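Coronin (Toxoplasma gondii, PDB 4OZU) probably binds actin filaments, and is represented here by its WD40-repeat beta-propeller domain. Local coordinates at residues 5-16 with 358-370. Sequence-based numbering, arbitrary orientation.
Sequences DAVDVPLIKNLY and VFQADLYPPAPDV
In the seven-bladed WD40 beta-propeller of coronin, the terminal segments meet on the blade that closes the ring: strand 16-25, which follows the N-terminal arm, pairs with strand 343-350, and beyond these strands the arm Ala6-Pro10 packs against the single 3-10 turn 361-363 and Pro365 and Pro366 just beyond it. The example illustrates how two largely irregular segments of one chain can pack without a direct hydrogen bond between them. The Pro10 and Pro365 rings point toward each other, CD of Pro10 lying 3.8 Å from CG of Pro365. The same ring of Pro10 sets CB 3.4 Å from the carbonyl O of Asp362, and CB also approaches CD2 of Leu363. Val7 points at the turn; with CG1 anti to its backbone N (chi1 174°), that methyl sits 3.5 Å from Ala361 O and also touches Asp362 O, while CB faces Tyr364 O. The Val7 carbonyl lies against proline carbons, its O 3.4 Å from CB of Pro365 and a little farther from CD of Pro366. Around the contact, Arg353 forms a salt bridge with the Asp362 carboxylate, and the side chain of Gln296 accepts a hydrogen bond from Ile12 N and gives one to Pro10 O, tying the arm to strand 291-298. Polar linkage across the contact falls to one water, which donates to Asp8 O and to Asp362 O, 2.6 Å from each of these two oxygens.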
# COMPACT_ATOMS: atom_id res chain seq x y z
N ASP A 5 -6.37 -9.85 -28.02
CA ASP A 5 -7.26 -10.70 -27.24
C ASP A 5 -7.05 -10.50 -25.74
O ASP A 5 -7.51 -11.30 -24.93
CB ASP A 5 -7.06 -12.17 -27.62
CG ASP A 5 -5.60 -12.59 -27.55
OD1 ASP A 5 -4.93 -12.30 -26.54
OD2 ASP A 5 -5.13 -13.22 -28.52
N ALA A 6 -6.35 -9.43 -25.37
CA ALA A 6 -6.17 -9.09 -23.97
C ALA A 6 -7.51 -8.75 -23.34
O ALA A 6 -8.35 -8.10 -23.97
CB ALA A 6 -5.19 -7.92 -23.82
N VAL A 7 -7.72 -9.18 -22.10
CA VAL A 7 -8.96 -8.90 -21.39
C VAL A 7 -9.00 -7.44 -20.95
O VAL A 7 -8.06 -6.95 -20.32
CB VAL A 7 -9.11 -9.82 -20.16
CG1 VAL A 7 -10.33 -9.44 -19.33
CG2 VAL A 7 -9.20 -11.27 -20.61
N ASP A 8 -10.09 -6.75 -21.27
CA ASP A 8 -10.23 -5.33 -20.94
C ASP A 8 -10.70 -5.16 -19.50
O ASP A 8 -11.17 -6.11 -18.86
CB ASP A 8 -11.20 -4.65 -21.91
CG ASP A 8 -11.14 -3.13 -21.84
OD1 ASP A 8 -10.17 -2.59 -21.28
OD2 ASP A 8 -12.07 -2.49 -22.37
N VAL A 9 -10.56 -3.95 -18.97
CA VAL A 9 -10.94 -3.68 -17.59
C VAL A 9 -12.46 -3.85 -17.42
O VAL A 9 -13.24 -3.21 -18.12
CB VAL A 9 -10.53 -2.25 -17.16
CG1 VAL A 9 -11.00 -1.95 -15.74
CG2 VAL A 9 -9.02 -2.08 -17.26
N PRO A 10 -12.88 -4.71 -16.49
CA PRO A 10 -14.32 -4.96 -16.33
C PRO A 10 -15.05 -3.85 -15.58
O PRO A 10 -14.47 -3.22 -14.69
CB PRO A 10 -14.37 -6.26 -15.52
CG PRO A 10 -13.13 -6.22 -14.71
CD PRO A 10 -12.08 -5.53 -15.56
N LEU A 11 -16.30 -3.63 -15.94
CA LEU A 11 -17.19 -2.81 -15.14
C LEU A 11 -17.67 -3.67 -13.99
O LEU A 11 -18.16 -4.78 -14.21
CB LEU A 11 -18.38 -2.30 -15.97
CG LEU A 11 -19.45 -1.56 -15.16
CD1 LEU A 11 -18.92 -0.21 -14.69
CD2 LEU A 11 -20.71 -1.38 -15.99
N ILE A 12 -17.52 -3.16 -12.77
CA ILE A 12 -17.90 -3.93 -11.59
C ILE A 12 -18.95 -3.17 -10.79
O ILE A 12 -18.63 -2.24 -10.06
CB ILE A 12 -16.68 -4.23 -10.70
CG1 ILE A 12 -15.65 -5.03 -11.50
CG2 ILE A 12 -17.11 -5.01 -9.46
CD1 ILE A 12 -14.32 -5.22 -10.81
N LYS A 13 -20.20 -3.59 -10.95
CA LYS A 13 -21.31 -2.99 -10.23
C LYS A 13 -21.60 -3.71 -8.93
O LYS A 13 -22.23 -3.16 -8.03
CB LYS A 13 -22.57 -2.99 -11.10
CG LYS A 13 -22.58 -1.93 -12.19
CD LYS A 13 -23.90 -1.94 -12.94
CE LYS A 13 -24.07 -0.72 -13.81
NZ LYS A 13 -25.41 -0.70 -14.47
N ASN A 14 -21.13 -4.95 -8.84
CA ASN A 14 -21.40 -5.81 -7.69
C ASN A 14 -20.12 -6.43 -7.19
O ASN A 14 -19.37 -7.04 -7.95
CB ASN A 14 -22.40 -6.91 -8.06
CG ASN A 14 -23.65 -6.37 -8.71
OD1 ASN A 14 -23.86 -6.53 -9.91
ND2 ASN A 14 -24.50 -5.74 -7.91
N LEU A 15 -19.87 -6.27 -5.90
CA LEU A 15 -18.69 -6.84 -5.26
C LEU A 15 -19.00 -6.97 -3.79
O LEU A 15 -19.26 -5.98 -3.13
CB LEU A 15 -17.47 -5.95 -5.48
CG LEU A 15 -16.12 -6.54 -5.09
CD1 LEU A 15 -15.69 -7.58 -6.10
CD2 LEU A 15 -15.07 -5.44 -4.97
N TYR A 16 -18.99 -8.20 -3.28
CA TYR A 16 -19.33 -8.41 -1.88
C TYR A 16 -18.13 -8.87 -1.08
O TYR A 16 -17.25 -9.56 -1.57
CB TYR A 16 -20.50 -9.40 -1.75
CG TYR A 16 -20.21 -10.83 -2.11
CD1 TYR A 16 -20.44 -11.31 -3.39
CD2 TYR A 16 -19.77 -11.73 -1.14
CE1 TYR A 16 -20.20 -12.64 -3.71
CE2 TYR A 16 -19.53 -13.06 -1.45
CZ TYR A 16 -19.75 -13.51 -2.74
OH TYR A 16 -19.52 -14.83 -3.06
N VAL A 358 -16.43 -21.79 -12.14
CA VAL A 358 -15.73 -21.73 -13.43
C VAL A 358 -15.05 -20.37 -13.56
O VAL A 358 -15.52 -19.36 -13.04
CB VAL A 358 -16.68 -21.98 -14.64
CG1 VAL A 358 -17.92 -22.76 -14.22
CG2 VAL A 358 -17.07 -20.68 -15.35
N PHE A 359 -13.93 -20.37 -14.27
CA PHE A 359 -13.09 -19.19 -14.39
C PHE A 359 -13.80 -18.05 -15.11
O PHE A 359 -14.21 -18.19 -16.26
CB PHE A 359 -11.79 -19.54 -15.12
CG PHE A 359 -10.86 -18.38 -15.29
CD1 PHE A 359 -10.52 -17.59 -14.21
CD2 PHE A 359 -10.28 -18.11 -16.52
CE1 PHE A 359 -9.66 -16.53 -14.35
CE2 PHE A 359 -9.41 -17.05 -16.67
CZ PHE A 359 -9.09 -16.26 -15.58
N GLN A 360 -13.98 -16.94 -14.40
CA GLN A 360 -14.57 -15.74 -14.97
C GLN A 360 -13.46 -14.90 -15.60
O GLN A 360 -12.90 -14.01 -14.97
CB GLN A 360 -15.30 -14.93 -13.90
CG GLN A 360 -16.35 -15.73 -13.14
CD GLN A 360 -17.49 -16.18 -14.04
OE1 GLN A 360 -18.00 -15.41 -14.85
NE2 GLN A 360 -17.90 -17.44 -13.89
N ALA A 361 -13.15 -15.21 -16.86
CA ALA A 361 -12.01 -14.61 -17.54
C ALA A 361 -12.11 -13.09 -17.60
O ALA A 361 -11.10 -12.40 -17.53
CB ALA A 361 -11.88 -15.18 -18.94
N ASP A 362 -13.32 -12.58 -17.72
CA ASP A 362 -13.51 -11.15 -17.95
C ASP A 362 -13.13 -10.31 -16.74
O ASP A 362 -13.03 -9.09 -16.84
CB ASP A 362 -14.97 -10.86 -18.33
CG ASP A 362 -15.93 -11.16 -17.20
OD1 ASP A 362 -15.86 -12.26 -16.62
OD2 ASP A 362 -16.77 -10.29 -16.90
N LEU A 363 -12.91 -10.95 -15.59
CA LEU A 363 -12.59 -10.21 -14.37
C LEU A 363 -11.09 -10.01 -14.16
O LEU A 363 -10.69 -9.30 -13.23
CB LEU A 363 -13.18 -10.93 -13.16
CG LEU A 363 -14.70 -10.98 -13.06
CD1 LEU A 363 -15.09 -11.81 -11.86
CD2 LEU A 363 -15.32 -9.59 -12.98
N TYR A 364 -10.27 -10.60 -15.02
CA TYR A 364 -8.83 -10.62 -14.80
C TYR A 364 -8.03 -10.13 -16.00
O TYR A 364 -7.53 -10.93 -16.80
CB TYR A 364 -8.39 -12.03 -14.42
CG TYR A 364 -9.06 -12.48 -13.15
CD1 TYR A 364 -8.63 -12.01 -11.91
CD2 TYR A 364 -10.15 -13.33 -13.18
CE1 TYR A 364 -9.25 -12.40 -10.75
CE2 TYR A 364 -10.77 -13.73 -12.02
CZ TYR A 364 -10.33 -13.26 -10.81
OH TYR A 364 -10.96 -13.66 -9.65
N PRO A 365 -7.91 -8.80 -16.14
CA PRO A 365 -6.98 -8.24 -17.12
C PRO A 365 -5.54 -8.56 -16.74
O PRO A 365 -5.30 -9.01 -15.61
CB PRO A 365 -7.24 -6.74 -17.06
CG PRO A 365 -8.55 -6.58 -16.34
CD PRO A 365 -8.65 -7.75 -15.42
N PRO A 366 -4.59 -8.33 -17.65
CA PRO A 366 -3.17 -8.55 -17.35
C PRO A 366 -2.75 -7.81 -16.08
O PRO A 366 -2.91 -6.60 -15.99
CB PRO A 366 -2.47 -8.01 -18.59
CG PRO A 366 -3.49 -8.11 -19.68
CD PRO A 366 -4.80 -7.82 -19.02
N ALA A 367 -2.24 -8.57 -15.12
CA ALA A 367 -1.93 -8.04 -13.79
C ALA A 367 -0.48 -7.61 -13.72
O ALA A 367 0.35 -8.14 -14.45
CB ALA A 367 -2.23 -9.07 -12.74
N PRO A 368 -0.16 -6.65 -12.83
CA PRO A 368 1.25 -6.30 -12.66
C PRO A 368 2.09 -7.53 -12.36
O PRO A 368 1.75 -8.29 -11.44
CB PRO A 368 1.24 -5.34 -11.46
CG PRO A 368 -0.14 -4.75 -11.47
CD PRO A 368 -1.04 -5.84 -11.97
N ASP A 369 3.15 -7.74 -13.13
CA ASP A 369 4.02 -8.89 -12.95
C ASP A 369 5.15 -8.62 -11.96
O ASP A 369 5.40 -7.48 -11.59
CB ASP A 369 4.62 -9.31 -14.29
CG ASP A 369 4.99 -10.80 -14.33
OD1 ASP A 369 4.83 -11.50 -13.30
OD2 ASP A 369 5.45 -11.25 -15.40
N VAL A 370 5.83 -9.68 -11.56
CA VAL A 370 6.93 -9.57 -10.61
C VAL A 370 8.26 -9.40 -11.36
O VAL A 370 9.29 -9.93 -10.94
CB VAL A 370 6.99 -10.80 -9.68
CG1 VAL A 370 5.76 -10.83 -8.78
CG2 VAL A 370 7.11 -12.10 -10.47
O HOH W 1 -13.17 -7.80 -19.11